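Local atomic coordinates of pantothenate kinase (Coxiella burnetii, PDB entry 3TQC), a protein that catalyses the ATP-dependent phosphorylation of pantothenate to 4'-phosphopantothenate, the first step of coenzyme A biosynthesis. Residues V103-T108 with I201-N206. Sequence-based numbering, arbitrary orientation.
Sequences VGKSTT and ILEGLN. With ADP (adenosine-5'-diphosphate), chain D.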
# COMPACT_ATOMS: atom_id res chain seq x y z
N VAL B 103 2.30 -15.09 -17.80
CA VAL B 103 1.06 -14.36 -18.07
C VAL B 103 1.35 -13.16 -18.98
O VAL B 103 0.45 -12.63 -19.62
CB VAL B 103 0.39 -13.91 -16.76
CG1 VAL B 103 1.07 -12.68 -16.19
CG2 VAL B 103 -1.09 -13.64 -16.98
N GLY B 104 2.60 -12.75 -19.04
CA GLY B 104 3.01 -11.70 -19.96
C GLY B 104 3.46 -10.42 -19.31
O GLY B 104 3.38 -9.36 -19.92
N LYS B 105 3.97 -10.47 -18.09
CA LYS B 105 4.35 -9.22 -17.44
C LYS B 105 5.65 -8.61 -17.99
O LYS B 105 5.77 -7.39 -18.13
CB LYS B 105 4.27 -9.33 -15.92
CG LYS B 105 5.25 -10.16 -15.27
CD LYS B 105 4.78 -10.59 -13.88
CE LYS B 105 5.57 -11.80 -13.47
NZ LYS B 105 5.17 -12.95 -14.28
N SER B 106 6.60 -9.45 -18.38
CA SER B 106 7.81 -8.98 -19.04
C SER B 106 7.48 -8.33 -20.39
O SER B 106 8.04 -7.30 -20.76
CB SER B 106 8.77 -10.14 -19.27
OG SER B 106 9.49 -9.95 -20.46
N THR B 107 6.55 -8.92 -21.12
CA THR B 107 6.08 -8.31 -22.35
C THR B 107 5.39 -6.98 -22.08
O THR B 107 5.62 -6.00 -22.78
CB THR B 107 5.12 -9.26 -23.08
OG1 THR B 107 5.76 -10.54 -23.26
CG2 THR B 107 4.69 -8.67 -24.42
N THR B 108 4.57 -6.93 -21.04
CA THR B 108 3.81 -5.72 -20.70
C THR B 108 4.76 -4.59 -20.29
O THR B 108 4.61 -3.44 -20.72
CB THR B 108 2.77 -5.99 -19.58
OG1 THR B 108 1.96 -7.08 -19.97
CG2 THR B 108 1.86 -4.80 -19.36
N ILE B 201 9.52 0.70 -13.86
CA ILE B 201 8.50 -0.32 -13.96
C ILE B 201 9.07 -1.51 -13.24
O ILE B 201 10.10 -2.04 -13.64
CB ILE B 201 8.14 -0.66 -15.42
CG1 ILE B 201 7.44 0.53 -16.09
CG2 ILE B 201 7.25 -1.91 -15.49
CD1 ILE B 201 7.36 0.42 -17.59
N LEU B 202 8.42 -1.93 -12.16
CA LEU B 202 8.90 -3.04 -11.35
C LEU B 202 8.05 -4.27 -11.64
O LEU B 202 6.88 -4.32 -11.27
CB LEU B 202 8.82 -2.67 -9.86
CG LEU B 202 9.31 -3.73 -8.87
CD1 LEU B 202 10.78 -4.06 -9.10
CD2 LEU B 202 9.06 -3.26 -7.44
N GLU B 203 8.61 -5.25 -12.34
CA GLU B 203 7.86 -6.46 -12.65
C GLU B 203 8.40 -7.64 -11.86
O GLU B 203 9.60 -7.77 -11.66
CB GLU B 203 7.88 -6.79 -14.14
CG GLU B 203 9.25 -6.77 -14.75
CD GLU B 203 9.49 -7.88 -15.76
OE1 GLU B 203 9.31 -9.07 -15.40
OE2 GLU B 203 9.92 -7.56 -16.88
N GLY B 204 7.48 -8.49 -11.42
CA GLY B 204 7.83 -9.78 -10.86
C GLY B 204 6.63 -10.45 -10.21
O GLY B 204 5.65 -9.80 -9.86
N LEU B 205 6.77 -11.75 -10.00
CA LEU B 205 5.74 -12.57 -9.33
C LEU B 205 5.26 -11.99 -7.99
O LEU B 205 4.08 -12.07 -7.66
CB LEU B 205 6.31 -13.98 -9.05
CG LEU B 205 6.95 -14.76 -10.20
CD1 LEU B 205 7.40 -16.14 -9.75
CD2 LEU B 205 5.97 -14.88 -11.37
N ASN B 206 6.19 -11.42 -7.23
CA ASN B 206 6.04 -11.29 -5.78
C ASN B 206 5.80 -9.89 -5.26
O ASN B 206 5.90 -9.66 -4.06
CB ASN B 206 7.29 -11.84 -5.09
CG ASN B 206 8.58 -11.14 -5.57
OD1 ASN B 206 8.62 -10.60 -6.67
ND2 ASN B 206 9.62 -11.17 -4.74
PB ADP D . 6.09 -13.32 -17.87
O1B ADP D . 7.07 -12.20 -18.02
O2B ADP D . 4.90 -12.97 -17.01
O3B ADP D . 6.70 -14.66 -17.50
PA ADP D . 6.12 -13.11 -20.70
O1A ADP D . 5.98 -11.61 -20.72
O2A ADP D . 7.45 -13.77 -20.90
O3A ADP D . 5.49 -13.65 -19.32
O5' ADP D . 5.14 -13.72 -21.78
C5' ADP D . 4.70 -15.07 -21.69
C4' ADP D . 4.50 -15.62 -23.10
O4' ADP D . 3.35 -15.03 -23.69
C3' ADP D . 5.65 -15.29 -24.02
O3' ADP D . 5.85 -16.39 -24.91
C2' ADP D . 5.23 -14.05 -24.77
O2' ADP D . 5.75 -14.03 -26.08
C1' ADP D . 3.72 -14.19 -24.79
N9 ADP D . 2.99 -12.91 -24.65
C8 ADP D . 3.01 -12.11 -23.57
N7 ADP D . 2.22 -11.04 -23.75
C5 ADP D . 1.68 -11.16 -24.97
C6 ADP D . 0.74 -10.35 -25.75
N6 ADP D . 0.27 -9.20 -25.21
N1 ADP D . 0.41 -10.80 -26.97
C2 ADP D . 0.91 -11.95 -27.49
N3 ADP D . 1.77 -12.74 -26.81
C4 ADP D . 2.18 -12.39 -25.56
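Lys105 and Ser106, in the first turn of helix 105-116, where the P-loop runs into the helix, pack against Glu203, the last residue of strand 199-203, and Gly204 and Leu205 just beyond it, a buried van der Waals contact at the nucleotide site of a P-loop kinase. Lys105 runs its aliphatic chain alongside the backbone beyond the strand, Lys105 CE lying 3.7 Å from Gly204 C. A bend at the last torsion (chi4 -70°) turns the ammonium to the β-phosphate, with Lys105 NZ 2.7 Å from ADP O2B, and NZ also donates to Ser100 O. Leu205 crosses this chain at about a right angle and packs on Lys105 CE and NZ, its CD2 resting 3.6 Å from Lys105 NZ.

Glu203 comes in from the strand with CG between its backbone N and carbonyl carbon (chi1 50°), and together with a bend at chi2 (140°) this brings the carboxylate against Ser106 in the first turn of the helix: Glu203 OE2 lies 3.3 Å from Ser106 CA. The same OE2 is hydrogen-bonded to Ser109 OG, which also bonds Ser106 O, whereas Glu203 OE1 and Lys105 NZ, 5.8 Å apart, form no salt bridge.

On the nucleotide side, the amides of Gly104 and Lys105 both donate to O2B, Ser106 N donates to O1B, and Thr107 grips O1A through N and OG1, as expected of a Walker A motif. Gly104, the N-cap, has a positive phi (114°), which glycine readily adopts.

Strand 199-203 lies between the parallel strands 93-99 and 125-129 of the central sheet; Ile97 of the former touches both Lys105 and Glu203, while Ile201 packs farther along helix 105-116 on Leu112.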